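Local coordinates for protein Amy13K (Eubacterium rectale DSM 17629, PDB 6B15) that probably binds starch through two family 26 carbohydrate-binding modules, consistent with a role in starch breakdown by a gut bacterium, at residues N118-A123 / A130-E135; D124-G129 / T156-Q161. All coordinates share one frame; numbering follows the deposited sequence.

Contact 1. Residues N118-A123 / A130-E135; sequences NYMWGA and AGVGKE. With EDO (1,2-ethanediol), chain E.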
# COMPACT_ATOMS: atom_id res chain seq x y z
N ASN A 118 18.80 0.04 3.57
CA ASN A 118 17.75 0.71 4.33
C ASN A 118 18.00 0.54 5.82
O ASN A 118 18.10 -0.57 6.33
CB ASN A 118 16.37 0.17 3.96
CG ASN A 118 15.25 0.94 4.65
OD1 ASN A 118 14.73 0.51 5.67
ND2 ASN A 118 14.90 2.09 4.09
N TYR A 119 18.10 1.67 6.51
CA TYR A 119 18.28 1.72 7.95
C TYR A 119 16.96 2.14 8.59
O TYR A 119 16.44 3.20 8.28
CB TYR A 119 19.41 2.69 8.31
CG TYR A 119 19.69 2.83 9.78
CD1 TYR A 119 20.45 1.88 10.46
CD2 TYR A 119 19.24 3.93 10.49
CE1 TYR A 119 20.72 2.01 11.81
CE2 TYR A 119 19.50 4.07 11.84
CZ TYR A 119 20.24 3.11 12.49
OH TYR A 119 20.51 3.26 13.83
N MET A 120 16.43 1.30 9.48
CA MET A 120 15.09 1.49 10.03
C MET A 120 15.07 1.40 11.55
O MET A 120 15.78 0.59 12.14
CB MET A 120 14.14 0.44 9.43
CG MET A 120 12.69 0.56 9.90
SD MET A 120 12.36 -0.15 11.53
CE MET A 120 12.59 -1.88 11.19
N TRP A 121 14.24 2.22 12.18
CA TRP A 121 14.03 2.16 13.62
C TRP A 121 12.57 2.47 13.96
O TRP A 121 11.84 3.03 13.13
CB TRP A 121 14.96 3.13 14.34
CG TRP A 121 14.67 4.58 14.06
CD1 TRP A 121 13.90 5.42 14.81
CD2 TRP A 121 15.14 5.35 12.96
NE1 TRP A 121 13.87 6.67 14.24
CE2 TRP A 121 14.62 6.65 13.10
CE3 TRP A 121 15.96 5.07 11.86
CZ2 TRP A 121 14.89 7.67 12.19
CZ3 TRP A 121 16.23 6.08 10.95
CH2 TRP A 121 15.70 7.37 11.12
N GLY A 122 12.15 2.09 15.16
CA GLY A 122 10.84 2.46 15.67
C GLY A 122 9.74 1.45 15.41
O GLY A 122 8.58 1.68 15.76
N ALA A 123 10.10 0.32 14.80
CA ALA A 123 9.10 -0.68 14.43
C ALA A 123 8.79 -1.62 15.59
O ALA A 123 9.50 -1.65 16.60
CB ALA A 123 9.58 -1.47 13.23
N ALA A 130 14.50 -6.15 5.71
CA ALA A 130 15.94 -6.03 5.51
C ALA A 130 16.63 -5.32 6.67
O ALA A 130 17.67 -5.78 7.16
CB ALA A 130 16.23 -5.29 4.21
N GLY A 131 16.06 -4.21 7.13
CA GLY A 131 16.69 -3.38 8.13
C GLY A 131 16.44 -3.77 9.58
O GLY A 131 17.01 -3.17 10.48
N VAL A 132 15.58 -4.77 9.80
CA VAL A 132 15.30 -5.24 11.16
C VAL A 132 16.39 -6.19 11.63
O VAL A 132 16.57 -7.24 11.01
CB VAL A 132 13.95 -5.99 11.26
CG1 VAL A 132 13.54 -6.10 12.72
CG2 VAL A 132 12.87 -5.30 10.46
N GLY A 133 17.15 -5.88 12.68
CA GLY A 133 17.24 -4.58 13.32
C GLY A 133 18.73 -4.28 13.31
O GLY A 133 19.41 -4.37 14.33
N LYS A 134 19.23 -3.95 12.13
CA LYS A 134 20.67 -3.88 11.88
C LYS A 134 21.23 -2.48 12.11
O LYS A 134 20.57 -1.48 11.84
CB LYS A 134 20.97 -4.34 10.46
CG LYS A 134 20.36 -5.69 10.12
CD LYS A 134 20.88 -6.26 8.81
CE LYS A 134 22.14 -7.09 9.00
NZ LYS A 134 22.33 -8.08 7.90
N GLU A 135 22.45 -2.43 12.62
CA GLU A 135 23.15 -1.16 12.79
C GLU A 135 23.49 -0.59 11.42
O GLU A 135 23.42 -1.29 10.41
CB GLU A 135 24.42 -1.35 13.63
CG GLU A 135 25.47 -2.23 12.97
CD GLU A 135 26.67 -2.48 13.87
OE1 GLU A 135 26.83 -1.74 14.87
OE2 GLU A 135 27.45 -3.40 13.57
C1 EDO E . 18.81 -0.56 14.33
O1 EDO E . 19.82 -0.72 15.33
C2 EDO E . 17.65 0.23 14.93
O2 EDO E . 18.05 1.59 15.13
O HOH W 1 18.49 -0.81 10.29

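Contact 2. Residues D124-G129 / T156-Q161; sequences DASATG and TQDVKQ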
# COMPACT_ATOMS: atom_id res chain seq x y z
N ASP A 124 7.71 -2.39 15.45
CA ASP A 124 7.31 -3.36 16.46
C ASP A 124 8.27 -4.54 16.50
O ASP A 124 8.95 -4.83 15.51
CB ASP A 124 5.88 -3.84 16.20
CG ASP A 124 5.38 -4.78 17.28
OD1 ASP A 124 4.92 -4.29 18.33
OD2 ASP A 124 5.44 -6.01 17.07
N ALA A 125 8.31 -5.23 17.63
CA ALA A 125 9.21 -6.37 17.80
C ALA A 125 8.77 -7.57 16.95
O ALA A 125 9.47 -8.58 16.90
CB ALA A 125 9.29 -6.77 19.26
N SER A 126 7.62 -7.47 16.29
CA SER A 126 7.18 -8.50 15.35
C SER A 126 7.74 -8.24 13.96
O SER A 126 7.58 -9.07 13.05
CB SER A 126 5.66 -8.55 15.29
OG SER A 126 5.13 -7.37 14.72
N ALA A 127 8.41 -7.11 13.79
CA ALA A 127 8.85 -6.66 12.47
C ALA A 127 9.81 -7.63 11.80
O ALA A 127 10.70 -8.18 12.44
CB ALA A 127 9.50 -5.29 12.58
N THR A 128 9.61 -7.84 10.50
CA THR A 128 10.56 -8.54 9.65
C THR A 128 10.84 -7.67 8.42
O THR A 128 9.96 -6.97 7.94
CB THR A 128 10.05 -9.92 9.19
OG1 THR A 128 8.87 -9.75 8.41
CG2 THR A 128 9.75 -10.81 10.40
N GLY A 129 12.08 -7.72 7.93
CA GLY A 129 12.48 -6.90 6.81
C GLY A 129 13.99 -6.73 6.79
O GLY A 129 14.67 -7.11 7.74
N THR A 156 7.18 -6.05 7.42
CA THR A 156 5.97 -6.76 7.83
C THR A 156 5.86 -6.80 9.34
O THR A 156 6.76 -7.29 10.02
CB THR A 156 5.95 -8.20 7.28
OG1 THR A 156 6.07 -8.17 5.85
CG2 THR A 156 4.66 -8.91 7.66
N GLN A 157 4.75 -6.30 9.88
CA GLN A 157 4.52 -6.27 11.32
C GLN A 157 3.18 -6.90 11.69
O GLN A 157 2.25 -6.92 10.88
CB GLN A 157 4.56 -4.84 11.84
CG GLN A 157 5.82 -4.07 11.48
CD GLN A 157 5.81 -2.67 12.05
OE1 GLN A 157 6.24 -2.45 13.18
NE2 GLN A 157 5.31 -1.72 11.27
N ASP A 158 3.09 -7.40 12.92
CA ASP A 158 1.85 -8.00 13.42
C ASP A 158 0.82 -6.93 13.75
O ASP A 158 -0.38 -7.21 13.79
CB ASP A 158 2.14 -8.84 14.66
CG ASP A 158 2.83 -10.15 14.33
OD1 ASP A 158 3.33 -10.30 13.20
OD2 ASP A 158 2.89 -11.02 15.22
N VAL A 159 1.29 -5.71 14.00
CA VAL A 159 0.43 -4.59 14.38
C VAL A 159 0.66 -3.39 13.47
O VAL A 159 1.65 -3.32 12.75
CB VAL A 159 0.66 -4.17 15.84
CG1 VAL A 159 0.21 -5.28 16.78
CG2 VAL A 159 2.13 -3.83 16.08
N LYS A 160 -0.27 -2.44 13.52
CA LYS A 160 -0.19 -1.22 12.71
C LYS A 160 0.70 -0.19 13.40
O LYS A 160 0.21 0.75 14.02
CB LYS A 160 -1.59 -0.65 12.47
CG LYS A 160 -1.63 0.39 11.36
CD LYS A 160 -3.05 0.71 10.92
CE LYS A 160 -3.65 1.85 11.72
NZ LYS A 160 -5.05 2.13 11.30
N GLN A 161 2.01 -0.37 13.26
CA GLN A 161 2.99 0.45 13.97
C GLN A 161 3.79 1.33 13.02
O GLN A 161 4.44 0.84 12.10
CB GLN A 161 3.94 -0.47 14.77
CG GLN A 161 5.08 0.25 15.47
CD GLN A 161 4.61 1.25 16.50
OE1 GLN A 161 3.88 0.91 17.43
NE2 GLN A 161 5.01 2.51 16.33
O HOH W 2 4.41 -1.82 18.65
O HOH W 3 5.34 -9.70 11.19
O HOH W 4 8.68 -7.97 5.13

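Contact 1. Residues N118-A123 / A130-E135
N118 and Y119, at the start of the N118-A123 segment, run past the loop A130-E135 at G131, whose CA lies 3.6 Å from N118 O, the two backbones meeting there without a side chain between them. Beyond it the loop folds back, K134 N bonding to G131 O, and includes a cis peptide between V132 and G133. A water joins the backbones: it accepts from M120 N at 3.1 Å and donates to G131 O (2.8 Å) and K134 O (2.7 Å), bridging a strand N-H to two loop carbonyls. Y119 carries its ring out along the loop with CG anti to the backbone N (chi1 180°). CE1 comes 3.8 Å from E135 C, which lies at the ring edge, and 3.5 Å from K134 O, which approaches obliquely. Beside the ring lies a 1,2-ethanediol, probably from the crystallisation liquor, whose O2 gives Y119 OH a weak hydrogen bond. M120 bends at chi2 and chi3 (-80° and -68°), bringing CE alongside V132 CG2 at 3.5 Å, the one apolar side-chain touch. Replacing Y119 with an alanine would probably leave the K134-E135 backbone and the nearby W136 ring without their aromatic neighbour. Exposed aromatic rings are how starch-binding modules commonly hold glucan, so the Y119-W136 pair could be part of such a surface. Strand 116-121 is flanked by strand 163-168, bonded at Y119 and W121, and by strand 139-143, bonded at N118; from strand 150-157, Y155 hydrogen-bonds N118 OD1 and, weakly, G131 N.

Contact 2. Residues D124-G129 / T156-Q161
Q157 reaches across from the end of strand 150-157 into the loop D124-G129. Its CB passes 3.9 Å from S126 OG. CG, beside the backbone N at chi1 -54°, packs on A127 CB at 4.0 Å, and the extended chain beyond carries the amide to D124. There OE1 accepts from D124 N at 2.7 Å, the donor lying almost in line with the amide C=O, while NE2 turns back to its own segment and donates to Q161 O at 2.8 Å. Both ends of the amide are thus bonded, which fixes its rotation. The loop it grips begins with a type I turn from D124 to A127, combined with an Asx turn in which D124 OD2 accepts from S126 N; the turn sits at the end of strand 150-157, in the second family 26 starch-binding module. S126 OG ties turn to strand, donating to D124 OD2 and accepting from D158 N at 2.7 Å with an N-H...O angle of 172°. S126 N and OG meet D124 OD2 from opposite faces of the carboxylate plane. V159 CG2 sits 3.6 Å from D124 CG, its side chain crossing that of D124 nearly at right angles. Farther along, T128 and T156 form a single antiparallel hydrogen-bonded pair, T128 N to T156 O and T156 N to T128 O, while A127 CA adds a C-H...O contact to T156 O.

Overall arrangement
Both contacts fasten the long loop between strands 116-121 and 139-143 of the second starch-binding module: contact 1 folds its later half back against the strand that precedes it, whereas contact 2 docks its earlier half on the end of strand 150-157. Contact 1 is partly buried and relies on water, apolar packing and the edge of an aromatic ring; contact 2 lies at the surface and is dominated by direct backbone and side-chain hydrogen bonds. Their segments interleave along the chain, and the contacts abut, A123 CB lying 3.5 Å from Q157 OE1 and V132 CG1 3.5 Å from A127 O, with centres about 11 Å apart.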